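Local coordinates for protein LbpB B-lobe (Moraxella bovis, PDB 3UAQ) that probably binds host lactoferrin at the bacterial surface as the N-lobe of a lipoprotein related to transferrin-binding protein B, at residues L55-A60 against Y156-N161; E77-L82 against V180-R185; T128-D133 against Q147-D152; E223-Q228 against K256-A261; D269-D274 against G284-K289. All coordinates share one frame; numbering follows the deposited sequence.

Interaction 1: residues L55-A60 against Y156-N161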
# COMPACT_ATOMS: atom_id res chain seq x y z
N LEU A 55 -6.95 -23.65 -7.12
CA LEU A 55 -5.85 -23.13 -6.31
C LEU A 55 -6.28 -22.29 -5.11
O LEU A 55 -7.45 -21.96 -4.95
CB LEU A 55 -4.94 -22.26 -7.16
CG LEU A 55 -3.84 -22.96 -7.95
CD1 LEU A 55 -3.57 -24.32 -7.32
CD2 LEU A 55 -4.21 -23.10 -9.43
N GLY A 56 -5.30 -21.92 -4.30
CA GLY A 56 -5.50 -20.84 -3.35
C GLY A 56 -5.16 -19.57 -4.11
O GLY A 56 -5.67 -18.49 -3.81
N SER A 57 -4.31 -19.71 -5.12
CA SER A 57 -3.57 -18.57 -5.65
C SER A 57 -2.53 -18.98 -6.69
O SER A 57 -2.04 -20.10 -6.67
CB SER A 57 -2.87 -17.88 -4.50
OG SER A 57 -2.44 -18.84 -3.55
N VAL A 58 -2.19 -18.05 -7.58
CA VAL A 58 -1.05 -18.28 -8.47
C VAL A 58 -0.25 -17.02 -8.79
O VAL A 58 -0.54 -15.92 -8.29
CB VAL A 58 -1.46 -19.00 -9.78
CG1 VAL A 58 -1.37 -20.51 -9.60
CG2 VAL A 58 -2.86 -18.60 -10.18
N LEU A 59 0.73 -17.19 -9.67
CA LEU A 59 1.84 -16.26 -9.77
C LEU A 59 2.71 -16.48 -11.01
O LEU A 59 3.13 -17.61 -11.27
CB LEU A 59 2.67 -16.41 -8.50
CG LEU A 59 3.72 -15.39 -8.13
CD1 LEU A 59 3.86 -15.39 -6.62
CD2 LEU A 59 5.04 -15.73 -8.81
N ALA A 60 2.97 -15.42 -11.77
CA ALA A 60 3.82 -15.50 -12.96
C ALA A 60 4.74 -14.28 -13.12
O ALA A 60 4.83 -13.42 -12.24
CB ALA A 60 2.97 -15.71 -14.24
N TYR A 156 0.32 -11.58 -9.70
CA TYR A 156 -0.17 -12.54 -8.72
C TYR A 156 -1.68 -12.43 -8.47
O TYR A 156 -2.32 -11.42 -8.78
CB TYR A 156 0.57 -12.34 -7.39
CG TYR A 156 0.34 -10.96 -6.82
CD1 TYR A 156 -0.76 -10.69 -6.03
CD2 TYR A 156 1.22 -9.91 -7.09
CE1 TYR A 156 -0.99 -9.43 -5.51
CE2 TYR A 156 1.00 -8.64 -6.57
CZ TYR A 156 -0.10 -8.40 -5.78
OH TYR A 156 -0.33 -7.14 -5.26
N TYR A 157 -2.22 -13.51 -7.91
CA TYR A 157 -3.53 -13.45 -7.27
C TYR A 157 -3.55 -14.48 -6.14
O TYR A 157 -3.07 -15.60 -6.30
CB TYR A 157 -4.67 -13.69 -8.27
CG TYR A 157 -5.33 -15.06 -8.17
CD1 TYR A 157 -6.25 -15.34 -7.16
CD2 TYR A 157 -5.05 -16.06 -9.09
CE1 TYR A 157 -6.85 -16.59 -7.06
CE2 TYR A 157 -5.65 -17.31 -9.01
CZ TYR A 157 -6.55 -17.57 -7.99
OH TYR A 157 -7.15 -18.82 -7.91
N TYR A 158 -4.10 -14.08 -4.99
CA TYR A 158 -4.14 -14.95 -3.83
C TYR A 158 -5.40 -14.69 -3.02
O TYR A 158 -6.03 -13.64 -3.14
CB TYR A 158 -2.90 -14.72 -2.96
CG TYR A 158 -2.93 -15.43 -1.62
CD1 TYR A 158 -2.89 -16.81 -1.55
CD2 TYR A 158 -2.99 -14.71 -0.44
CE1 TYR A 158 -2.92 -17.47 -0.32
CE2 TYR A 158 -3.01 -15.35 0.79
CZ TYR A 158 -2.98 -16.73 0.84
OH TYR A 158 -3.00 -17.39 2.05
N GLY A 159 -5.76 -15.67 -2.19
CA GLY A 159 -6.92 -15.54 -1.33
C GLY A 159 -6.73 -16.25 -0.01
O GLY A 159 -6.19 -17.36 0.03
N ASP A 160 -7.16 -15.61 1.07
CA ASP A 160 -7.16 -16.24 2.39
C ASP A 160 -8.58 -16.56 2.81
O ASP A 160 -9.50 -15.79 2.52
CB ASP A 160 -6.49 -15.32 3.42
CG ASP A 160 -5.05 -15.70 3.67
OD1 ASP A 160 -4.75 -16.91 3.77
OD2 ASP A 160 -4.20 -14.77 3.77
N ASN A 161 -8.76 -17.69 3.48
CA ASN A 161 -10.09 -18.14 3.90
C ASN A 161 -11.07 -18.25 2.75
O ASN A 161 -11.92 -17.37 2.57
CB ASN A 161 -10.67 -17.22 4.97
CG ASN A 161 -9.62 -16.62 5.87
OD1 ASN A 161 -9.58 -15.41 6.09
ND2 ASN A 161 -8.75 -17.48 6.40

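Interaction 2: residues E77-L82 against V180-R185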
# COMPACT_ATOMS: atom_id res chain seq x y z
N GLU A 77 16.09 -13.12 -30.57
CA GLU A 77 14.79 -13.55 -30.08
C GLU A 77 13.69 -12.62 -30.59
O GLU A 77 13.73 -11.40 -30.37
CB GLU A 77 14.79 -13.61 -28.54
CG GLU A 77 13.65 -14.43 -27.95
CD GLU A 77 13.83 -14.68 -26.46
OE1 GLU A 77 14.27 -13.76 -25.74
OE2 GLU A 77 13.53 -15.81 -26.01
N GLU A 78 12.70 -13.20 -31.27
CA GLU A 78 11.63 -12.43 -31.89
C GLU A 78 10.36 -12.49 -31.06
O GLU A 78 9.60 -11.52 -30.99
CB GLU A 78 11.35 -12.94 -33.30
CG GLU A 78 12.49 -12.74 -34.29
CD GLU A 78 12.46 -11.39 -34.97
OE1 GLU A 78 11.65 -10.53 -34.57
OE2 GLU A 78 13.25 -11.18 -35.92
N HIS A 79 10.13 -13.64 -30.43
CA HIS A 79 8.87 -13.89 -29.76
C HIS A 79 9.10 -14.61 -28.44
O HIS A 79 9.73 -15.67 -28.39
CB HIS A 79 7.97 -14.74 -30.67
CG HIS A 79 6.61 -15.02 -30.09
ND1 HIS A 79 5.86 -14.07 -29.44
CD2 HIS A 79 5.88 -16.16 -30.07
CE1 HIS A 79 4.72 -14.61 -29.04
NE2 HIS A 79 4.70 -15.87 -29.41
N VAL A 80 8.60 -14.02 -27.36
CA VAL A 80 8.56 -14.71 -26.08
C VAL A 80 7.11 -14.92 -25.64
O VAL A 80 6.48 -14.01 -25.09
CB VAL A 80 9.35 -13.95 -24.98
CG1 VAL A 80 9.48 -14.80 -23.73
CG2 VAL A 80 10.73 -13.57 -25.48
N PRO A 81 6.58 -16.12 -25.90
CA PRO A 81 5.23 -16.46 -25.43
C PRO A 81 5.22 -16.72 -23.93
O PRO A 81 6.28 -16.92 -23.32
CB PRO A 81 4.93 -17.76 -26.18
CG PRO A 81 6.29 -18.37 -26.45
CD PRO A 81 7.20 -17.20 -26.69
N LEU A 82 4.04 -16.68 -23.33
CA LEU A 82 3.90 -17.06 -21.93
C LEU A 82 3.92 -18.59 -21.83
O LEU A 82 3.61 -19.28 -22.80
CB LEU A 82 2.60 -16.50 -21.36
CG LEU A 82 2.55 -14.98 -21.13
CD1 LEU A 82 1.37 -14.33 -21.86
CD2 LEU A 82 2.50 -14.67 -19.64
N VAL A 180 -0.42 -9.15 -17.95
CA VAL A 180 0.86 -9.06 -18.63
C VAL A 180 0.77 -9.86 -19.91
O VAL A 180 0.21 -10.96 -19.92
CB VAL A 180 2.03 -9.57 -17.77
CG1 VAL A 180 1.83 -11.04 -17.40
CG2 VAL A 180 3.35 -9.39 -18.50
N THR A 181 1.29 -9.29 -20.99
CA THR A 181 1.19 -9.90 -22.31
C THR A 181 2.47 -10.64 -22.61
O THR A 181 3.44 -10.55 -21.87
CB THR A 181 1.00 -8.86 -23.41
OG1 THR A 181 2.25 -8.18 -23.64
CG2 THR A 181 -0.07 -7.84 -23.04
N ASP A 182 2.48 -11.35 -23.74
CA ASP A 182 3.72 -11.89 -24.27
C ASP A 182 4.57 -10.74 -24.77
O ASP A 182 4.20 -9.58 -24.61
CB ASP A 182 3.42 -12.87 -25.40
CG ASP A 182 2.67 -12.21 -26.55
OD1 ASP A 182 2.28 -11.03 -26.42
OD2 ASP A 182 2.46 -12.88 -27.59
N VAL A 183 5.71 -11.05 -25.38
CA VAL A 183 6.52 -10.00 -25.99
C VAL A 183 6.99 -10.37 -27.39
O VAL A 183 7.55 -11.45 -27.61
CB VAL A 183 7.71 -9.59 -25.09
CG1 VAL A 183 8.05 -10.70 -24.11
CG2 VAL A 183 8.91 -9.20 -25.93
N LYS A 184 6.73 -9.47 -28.33
CA LYS A 184 7.18 -9.62 -29.71
C LYS A 184 7.83 -8.33 -30.21
O LYS A 184 7.34 -7.24 -29.93
CB LYS A 184 6.02 -10.00 -30.61
CG LYS A 184 5.28 -11.26 -30.20
CD LYS A 184 4.43 -11.78 -31.34
CE LYS A 184 5.27 -11.84 -32.62
NZ LYS A 184 4.50 -12.26 -33.82
N ARG A 185 8.92 -8.47 -30.94
CA ARG A 185 9.60 -7.31 -31.51
C ARG A 185 8.66 -6.65 -32.51
O ARG A 185 8.53 -5.42 -32.54
CB ARG A 185 10.89 -7.75 -32.22
CG ARG A 185 12.02 -6.71 -32.20
CD ARG A 185 12.58 -6.44 -33.59
NE ARG A 185 12.40 -7.59 -34.47
CZ ARG A 185 12.58 -7.55 -35.79
NH1 ARG A 185 12.95 -6.41 -36.37
NH2 ARG A 185 12.39 -8.64 -36.52

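Interaction 3: residues T128-D133 against Q147-D152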
# COMPACT_ATOMS: atom_id res chain seq x y z
N THR A 128 10.57 -4.41 -9.82
CA THR A 128 11.64 -3.42 -9.77
C THR A 128 12.12 -3.25 -11.20
O THR A 128 12.00 -4.18 -12.01
CB THR A 128 12.84 -3.88 -8.94
OG1 THR A 128 12.44 -4.93 -8.05
CG2 THR A 128 13.39 -2.71 -8.14
N GLY A 129 12.70 -2.10 -11.49
CA GLY A 129 12.86 -1.67 -12.87
C GLY A 129 11.64 -0.79 -13.08
O GLY A 129 11.34 0.08 -12.26
N LEU A 130 10.94 -0.97 -14.20
CA LEU A 130 11.41 -1.71 -15.35
C LEU A 130 11.48 -0.65 -16.44
O LEU A 130 10.53 -0.48 -17.22
CB LEU A 130 10.40 -2.79 -15.75
CG LEU A 130 10.46 -4.10 -14.96
CD1 LEU A 130 9.07 -4.74 -14.80
CD2 LEU A 130 11.42 -5.05 -15.66
N ARG A 131 12.57 0.10 -16.44
CA ARG A 131 12.74 1.23 -17.36
C ARG A 131 13.54 0.79 -18.57
O ARG A 131 14.77 0.68 -18.50
CB ARG A 131 13.45 2.39 -16.66
CG ARG A 131 12.55 3.22 -15.76
CD ARG A 131 13.34 4.28 -15.01
NE ARG A 131 14.35 3.68 -14.14
CZ ARG A 131 14.07 3.09 -12.98
NH1 ARG A 131 12.81 3.03 -12.56
NH2 ARG A 131 15.04 2.56 -12.25
N PRO A 132 12.84 0.54 -19.69
CA PRO A 132 13.38 -0.07 -20.91
C PRO A 132 14.59 0.68 -21.49
O PRO A 132 15.41 0.08 -22.19
CB PRO A 132 12.19 -0.03 -21.88
CG PRO A 132 10.99 -0.03 -20.98
CD PRO A 132 11.40 0.82 -19.82
N ASP A 133 14.68 1.98 -21.20
CA ASP A 133 15.84 2.77 -21.60
C ASP A 133 17.09 2.23 -20.93
O ASP A 133 18.21 2.43 -21.39
CB ASP A 133 15.65 4.24 -21.24
CG ASP A 133 15.28 4.44 -19.77
OD1 ASP A 133 14.34 3.76 -19.28
OD2 ASP A 133 15.92 5.27 -19.09
N GLN A 147 20.81 -9.12 -24.13
CA GLN A 147 20.49 -7.75 -23.75
C GLN A 147 19.04 -7.69 -23.27
O GLN A 147 18.10 -7.66 -24.07
CB GLN A 147 20.71 -6.81 -24.92
CG GLN A 147 20.49 -5.35 -24.58
CD GLN A 147 20.98 -4.43 -25.67
OE1 GLN A 147 21.73 -4.85 -26.56
NE2 GLN A 147 20.58 -3.17 -25.61
N TYR A 148 18.88 -7.68 -21.95
CA TYR A 148 17.56 -7.69 -21.33
C TYR A 148 17.27 -6.39 -20.60
O TYR A 148 18.14 -5.84 -19.94
CB TYR A 148 17.45 -8.86 -20.35
CG TYR A 148 17.32 -10.22 -21.01
CD1 TYR A 148 16.07 -10.78 -21.24
CD2 TYR A 148 18.43 -10.94 -21.40
CE1 TYR A 148 15.93 -12.02 -21.83
CE2 TYR A 148 18.31 -12.19 -22.00
CZ TYR A 148 17.06 -12.72 -22.21
OH TYR A 148 16.92 -13.96 -22.81
N THR A 149 16.04 -5.91 -20.72
CA THR A 149 15.62 -4.76 -19.94
C THR A 149 15.89 -5.00 -18.46
O THR A 149 15.46 -6.01 -17.90
CB THR A 149 14.13 -4.46 -20.18
OG1 THR A 149 13.99 -3.69 -21.39
CG2 THR A 149 13.54 -3.68 -19.01
N LYS A 150 16.62 -4.09 -17.82
CA LYS A 150 17.00 -4.28 -16.42
C LYS A 150 15.81 -4.23 -15.46
O LYS A 150 14.98 -3.32 -15.52
CB LYS A 150 18.05 -3.26 -15.99
CG LYS A 150 18.32 -3.28 -14.49
CD LYS A 150 19.32 -2.21 -14.09
CE LYS A 150 19.65 -2.28 -12.61
NZ LYS A 150 20.53 -1.15 -12.19
N GLY A 151 15.76 -5.21 -14.56
CA GLY A 151 14.69 -5.32 -13.58
C GLY A 151 13.85 -6.56 -13.78
O GLY A 151 14.00 -7.27 -14.78
N ASP A 152 12.95 -6.83 -12.84
CA ASP A 152 12.09 -8.01 -12.93
C ASP A 152 10.80 -7.80 -12.14
O ASP A 152 10.74 -6.98 -11.22
CB ASP A 152 12.84 -9.26 -12.42
CG ASP A 152 13.51 -10.04 -13.55
OD1 ASP A 152 12.82 -10.35 -14.55
OD2 ASP A 152 14.72 -10.35 -13.44

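Interaction 4: residues E223-Q228 against K256-A261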
# COMPACT_ATOMS: atom_id res chain seq x y z
N GLU A 223 -0.22 0.86 -19.21
CA GLU A 223 -1.22 1.38 -20.13
C GLU A 223 -1.54 2.82 -19.77
O GLU A 223 -1.85 3.14 -18.62
CB GLU A 223 -2.47 0.50 -20.15
CG GLU A 223 -3.27 0.64 -21.44
CD GLU A 223 -4.25 -0.50 -21.66
OE1 GLU A 223 -4.44 -1.32 -20.73
OE2 GLU A 223 -4.82 -0.57 -22.76
N GLN A 224 -1.47 3.70 -20.76
CA GLN A 224 -1.44 5.13 -20.52
C GLN A 224 -2.81 5.80 -20.38
O GLN A 224 -3.66 5.75 -21.28
CB GLN A 224 -0.64 5.84 -21.62
CG GLN A 224 0.78 5.29 -21.81
CD GLN A 224 1.58 6.10 -22.82
OE1 GLN A 224 1.04 6.55 -23.84
NE2 GLN A 224 2.87 6.28 -22.53
N VAL A 225 -3.02 6.44 -19.23
CA VAL A 225 -4.09 7.40 -19.07
C VAL A 225 -3.42 8.73 -18.76
O VAL A 225 -2.29 8.77 -18.27
CB VAL A 225 -5.05 7.02 -17.93
CG1 VAL A 225 -6.36 7.80 -18.06
CG2 VAL A 225 -5.33 5.54 -17.96
N PHE A 226 -4.12 9.82 -19.04
CA PHE A 226 -3.51 11.14 -18.94
C PHE A 226 -3.19 11.61 -17.52
O PHE A 226 -3.99 11.43 -16.60
CB PHE A 226 -4.40 12.19 -19.61
CG PHE A 226 -3.87 13.58 -19.49
CD1 PHE A 226 -2.92 14.05 -20.37
CD2 PHE A 226 -4.29 14.41 -18.46
CE1 PHE A 226 -2.40 15.34 -20.25
CE2 PHE A 226 -3.79 15.70 -18.33
CZ PHE A 226 -2.84 16.16 -19.23
N GLY A 227 -2.02 12.22 -17.36
CA GLY A 227 -1.67 12.85 -16.09
C GLY A 227 -1.38 11.85 -14.98
O GLY A 227 -1.23 12.24 -13.82
N GLN A 228 -1.33 10.57 -15.33
CA GLN A 228 -0.82 9.55 -14.42
C GLN A 228 0.54 9.13 -14.94
O GLN A 228 0.77 9.09 -16.15
CB GLN A 228 -1.74 8.33 -14.39
CG GLN A 228 -3.20 8.62 -14.07
CD GLN A 228 -3.98 7.36 -13.77
OE1 GLN A 228 -3.54 6.52 -12.98
NE2 GLN A 228 -5.12 7.18 -14.42
N LYS A 256 -10.09 2.00 -18.58
CA LYS A 256 -10.29 3.44 -18.66
C LYS A 256 -9.29 4.06 -19.62
O LYS A 256 -8.08 3.98 -19.42
CB LYS A 256 -10.15 4.08 -17.27
CG LYS A 256 -9.55 5.48 -17.30
CD LYS A 256 -9.80 6.24 -16.00
CE LYS A 256 -9.43 5.42 -14.79
NZ LYS A 256 -9.01 6.28 -13.65
N GLN A 257 -9.81 4.66 -20.69
CA GLN A 257 -9.05 5.54 -21.56
C GLN A 257 -9.43 6.98 -21.25
O GLN A 257 -10.59 7.28 -20.98
CB GLN A 257 -9.35 5.25 -23.03
CG GLN A 257 -9.84 3.85 -23.32
CD GLN A 257 -8.91 3.09 -24.24
OE1 GLN A 257 -8.51 1.97 -23.94
NE2 GLN A 257 -8.54 3.71 -25.36
N LYS A 258 -8.44 7.86 -21.29
CA LYS A 258 -8.66 9.30 -21.23
C LYS A 258 -7.43 9.95 -21.85
O LYS A 258 -6.32 9.83 -21.33
CB LYS A 258 -8.84 9.78 -19.79
CG LYS A 258 -8.73 11.29 -19.62
CD LYS A 258 -8.53 11.68 -18.15
CE LYS A 258 -8.30 13.18 -17.99
NZ LYS A 258 -9.52 14.01 -18.20
N ALA A 259 -7.63 10.60 -22.99
CA ALA A 259 -6.52 11.05 -23.82
C ALA A 259 -5.78 12.28 -23.29
O ALA A 259 -4.57 12.23 -23.03
CB ALA A 259 -6.98 11.30 -25.24
N ILE A 260 -6.50 13.39 -23.16
CA ILE A 260 -5.91 14.61 -22.63
C ILE A 260 -6.66 15.11 -21.41
O ILE A 260 -7.60 14.47 -20.94
CB ILE A 260 -5.87 15.71 -23.70
CG1 ILE A 260 -7.29 16.06 -24.14
CG2 ILE A 260 -5.02 15.27 -24.89
CD1 ILE A 260 -7.34 17.10 -25.25
N ALA A 261 -6.24 16.27 -20.90
CA ALA A 261 -6.84 16.83 -19.69
C ALA A 261 -8.35 17.05 -19.82
O ALA A 261 -9.11 16.70 -18.92
CB ALA A 261 -6.14 18.13 -19.30

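Interaction 5: residues D269-D274 against G284-K289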
# COMPACT_ATOMS: atom_id res chain seq x y z
N ASP A 269 -14.63 -2.17 -23.14
CA ASP A 269 -14.69 -3.56 -22.69
C ASP A 269 -13.66 -4.42 -23.43
O ASP A 269 -13.61 -4.44 -24.66
CB ASP A 269 -16.11 -4.13 -22.86
CG ASP A 269 -17.13 -3.44 -21.98
OD1 ASP A 269 -16.71 -2.73 -21.04
OD2 ASP A 269 -18.35 -3.59 -22.23
N ARG A 270 -12.83 -5.12 -22.66
CA ARG A 270 -11.80 -5.98 -23.22
C ARG A 270 -12.25 -7.44 -23.19
O ARG A 270 -12.08 -8.17 -24.17
CB ARG A 270 -10.50 -5.84 -22.43
CG ARG A 270 -9.93 -4.44 -22.40
CD ARG A 270 -9.29 -4.06 -23.74
NE ARG A 270 -8.36 -2.95 -23.60
CZ ARG A 270 -8.01 -2.13 -24.59
NH1 ARG A 270 -8.52 -2.30 -25.80
NH2 ARG A 270 -7.15 -1.14 -24.37
N TYR A 271 -12.81 -7.85 -22.06
CA TYR A 271 -13.18 -9.25 -21.84
C TYR A 271 -14.51 -9.40 -21.13
O TYR A 271 -14.77 -8.75 -20.11
CB TYR A 271 -12.10 -9.96 -21.01
CG TYR A 271 -10.77 -10.14 -21.71
CD1 TYR A 271 -9.73 -9.25 -21.51
CD2 TYR A 271 -10.56 -11.21 -22.58
CE1 TYR A 271 -8.51 -9.41 -22.16
CE2 TYR A 271 -9.35 -11.38 -23.22
CZ TYR A 271 -8.32 -10.48 -23.01
OH TYR A 271 -7.12 -10.65 -23.66
N ASP A 272 -15.36 -10.26 -21.67
CA ASP A 272 -16.50 -10.78 -20.93
C ASP A 272 -16.06 -12.04 -20.21
O ASP A 272 -15.06 -12.65 -20.58
CB ASP A 272 -17.67 -11.09 -21.86
CG ASP A 272 -18.65 -9.93 -21.98
OD1 ASP A 272 -18.76 -9.15 -21.01
OD2 ASP A 272 -19.29 -9.80 -23.04
N ILE A 273 -16.80 -12.43 -19.18
CA ILE A 273 -16.46 -13.63 -18.43
C ILE A 273 -17.63 -14.60 -18.39
O ILE A 273 -18.80 -14.20 -18.33
CB ILE A 273 -15.99 -13.28 -17.01
CG1 ILE A 273 -14.92 -12.19 -17.07
CG2 ILE A 273 -15.47 -14.52 -16.30
CD1 ILE A 273 -14.08 -12.08 -15.83
N ASP A 274 -17.31 -15.89 -18.44
CA ASP A 274 -18.33 -16.93 -18.52
C ASP A 274 -17.85 -18.18 -17.80
O ASP A 274 -17.19 -19.04 -18.39
CB ASP A 274 -18.64 -17.24 -19.99
CG ASP A 274 -19.76 -18.24 -20.14
OD1 ASP A 274 -20.66 -18.25 -19.27
OD2 ASP A 274 -19.74 -19.01 -21.12
N GLY A 284 -14.06 -21.37 -16.14
CA GLY A 284 -14.67 -21.22 -17.45
C GLY A 284 -13.81 -20.45 -18.43
O GLY A 284 -12.61 -20.72 -18.58
N SER A 285 -14.44 -19.49 -19.09
CA SER A 285 -13.80 -18.81 -20.20
C SER A 285 -13.78 -17.30 -20.06
O SER A 285 -14.69 -16.70 -19.46
CB SER A 285 -14.50 -19.20 -21.51
OG SER A 285 -14.57 -20.61 -21.63
N ALA A 286 -12.73 -16.69 -20.62
CA ALA A 286 -12.67 -15.26 -20.83
C ALA A 286 -12.85 -15.03 -22.33
O ALA A 286 -12.19 -15.68 -23.15
CB ALA A 286 -11.33 -14.70 -20.36
N ILE A 287 -13.75 -14.13 -22.69
CA ILE A 287 -14.09 -13.91 -24.09
C ILE A 287 -13.67 -12.51 -24.55
O ILE A 287 -14.06 -11.50 -23.94
CB ILE A 287 -15.60 -14.11 -24.34
CG1 ILE A 287 -15.99 -15.58 -24.12
CG2 ILE A 287 -15.99 -13.66 -25.74
CD1 ILE A 287 -16.79 -15.82 -22.85
N ALA A 288 -12.87 -12.45 -25.61
CA ALA A 288 -12.40 -11.17 -26.14
C ALA A 288 -13.52 -10.45 -26.90
O ALA A 288 -14.23 -11.06 -27.71
CB ALA A 288 -11.18 -11.38 -27.03
N LYS A 289 -13.67 -9.16 -26.63
CA LYS A 289 -14.75 -8.37 -27.21
C LYS A 289 -14.41 -7.82 -28.59
O LYS A 289 -15.29 -7.37 -29.32
CB LYS A 289 -15.10 -7.20 -26.27
CG LYS A 289 -15.46 -7.62 -24.86
CD LYS A 289 -16.79 -8.36 -24.81
CE LYS A 289 -17.96 -7.41 -25.03
NZ LYS A 289 -19.28 -8.08 -25.12

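Interaction 1: residues L55-A60 against Y156-N161
Tyr157 stands beside Val58 on one face of the sheet, the two side chains running the same way, and its ring reaches across to the 55-60 segment, under Ser57 CA and toward Leu55. Ser57 CA lies over one face of this ring, 4.1 Å from the centroid of Tyr157 and 16° off the normal, a CH-pi contact. Val58 CG2 meets the CE2 side of the ring obliquely. At the far end Tyr157 OH comes within 4.2 Å of Leu55 CB, while its hydrogen bonds go to Glu310 and Arg281, so the phenol links the sheet to residues of the barrel strands. The backbones form the antiparallel pairing of strand 57-60 with strand 146-159 in the handle region of this TbpB-like lobe. Val58 and Tyr157 make a hydrogen-bonded pair: Val58 N to Tyr157 O is 2.9 Å, and Tyr157 N to Val58 O is 3.0 Å and much straighter, at 167°. On the other face Leu59 CG packs 4.4 Å from Tyr156 CB. The Tyr156 ring leads away from Leu59, its CG held between backbone N and carbonyl carbon (chi1 61°), and packs on Lys122 and Ile126 of strand 121-128. Ser57 OG is hydrogen-bonded to Ala90 O. Beyond the paired residues, Gly159 N makes a weak bond to Gly56 O, 3.3 Å long.

Interaction 2: residues E77-L82 against V180-R185
Glu78 and Arg185 lie side by side at one end of a short antiparallel pairing that joins strand 79-80 to strand 170-184 of the barrel sheet. Arg185 holds the carboxylate side-on: NE and NH2 both donate to Glu78 OE1, NH2 at 2.8 Å on the syn lone pair of OE1, and NH2 also reaches OE2 in a weak bond. The carboxylate and guanidinium planes are turned 49° apart. Behind this salt bridge Arg185 N also bonds to Glu78 O. Val80 and Val183 follow as a hydrogen-bonded pair, Val80 N to Val183 O almost straight at 177°, with Val80 CB 3.6 Å from Val183 CG1 and Asn65 packing on both. On the other face the His79 ring, its CG anti to the backbone N (chi1 -178°), crosses the Lys184 chain at a slant, ND1 nearest its CG. The Asp182 carboxylate, salt-bridged to Arg187, is turned nearly perpendicular to the imidazole plane and places OD2 at the ring edge, 3.2 Å from His79 CE1.

Interaction 3: residues T128-D133 against Q147-D152
Thr128 N donates to Asp152 O over 2.9 Å, at 166°, and the return bond from Asp152 N to Thr128 O is weak and bent to 129°. This hydrogen-bonded antiparallel pair ends the regular pairing of strands 121-128 and 146-159 in the handle region. Beyond it the two chains still run roughly antiparallel, but the next close pair is Gly129 and Gly151, and the pairing becomes irregular. Their CA atoms are 4.1 Å apart, and Gly151 CA sits 3.3 Å from Thr128 O. Both glycines have positive phi and bring the two backbones close. The peptide before Leu130 is modelled cis. The CG of Leu130 is anti to its carbonyl carbon (chi1 -82°), which turns the branch toward segment 147-152, where CD2 lies against the Gly151 backbone. The same methyl approaches Thr149 CG2 at 4.2 Å. On the Asp152 side of the pair, the carboxylate turns to other partners: OD2 takes a salt bridge from Arg105 and a hydrogen bond with Tyr106, while Leu102 of helix 95-105 packs on both Thr128 and Asp152. Farther along the loop, Pro132 lies beside Thr149, and Glu215 touches both. There Thr149 OG1 lies 3.7 Å from Pro132 CA.

Interaction 4: residues E223-Q228 against K256-A261
Val225 meets Lys256 and Lys258 with its two methyls, where the loop before strand 236-243 folds onto the end of barrel strand 248-257. CG1, anti to the backbone N (chi1 -163°), touches Lys258 CB at 3.6 Å, the two side chains crossing at about a right angle. CG2 points instead to the backbone, 3.5 Å from Lys256 O. Val225 also opens a type II beta turn that closes at Gln228, with Gly227 at its third position in a positive-phi conformation. Phe226 supplies the one hydrogen bond across the contact, N to Lys258 O, 3.2 Å long and bent to 138°. Its side chain extends over the chain leaving the strand: Ile260 C and Ala261 N cover one face of the ring, the nitrogen over its centre. Ile260 CA adds a CH-pi contact, 4.2 Å from the centroid of the Phe226 ring. The nearest methyl to this ring is Ala261 CB, 3.5 Å from Phe226 CE2. Lys258 runs extended beside the ring and bends only at its last torsion; its NZ bonds to Ala261 O at 2.8 Å and also to Ser263 O, so NZ bridges two backbone carbonyls just past the strand. Past the turn, NE2 of Gln228, bonded to Asn235 OD1, stays 4.1 Å from Lys256 NZ.

Interaction 5: residues D269-D274 against G284-K289
Lys289 folds back across strand 269-274 to reach Asp272. Its CB lies 3.5 Å from Asp269 O, and CG is 3.5 Å from Arg270 O. Two successive bends, chi2 -69° and chi3 -73°, then turn the chain along the opposing strand, so that CD and CE both come close to Asp272 OD2. NZ ends in a salt bridge, 2.7 Å from Asp272 OD2, and meets that oxygen from above the carboxylate plane, 41° out of it. Asp272 OD1 is bonded to Thr252, so each carboxylate oxygen has a partner. Lys289 N also donates to Arg270 O. Asp272 itself is paired with Ile287, with Ile287 N to Asp272 O nearly straight, and Asp274 pairs likewise with Ser285. On this face Ile287 CD1 reaches along the sheet to Asp274 CB, 3.7 Å away. On the other face Tyr271 lies obliquely to its neighbours, with CD2 4.2 Å from Ala286 CB and CE2 4.2 Å from Ala288 CB. These strands form the antiparallel hairpin 266-278/281-288 of the barrel. Strand 248-257 flanks it on one side, where Arg270 and Tyr271 both face Leu253 in a classic beta bulge; strand 305-314 flanks it on the other, pairing with Gly284 and Ala286, while Phe325 of strand 320-326 meets the Tyr271 ring.

From the N terminus, residues 55-60 open the long loop that interaction 1 closes on strand 146-159. Before it closes, 77-82 starts a second loop, closed by interaction 2 on strand 170-184, so these two cross. Interaction 3 is nested inside both, shares strand 146-159 with interaction 1, and touches interaction 2 where Tyr148 packs against Glu77. Interaction 2, joining 77-82 of the handle region to 180-185 of the barrel, ties the two together. Interactions 4 and 5 follow in series within the barrel: the first sets the 223-228 loop on strand 248-257, and the second closes the hairpin 266-278/281-288. Neighbouring strands join these two, and a salt bridge links Glu223 to Arg270.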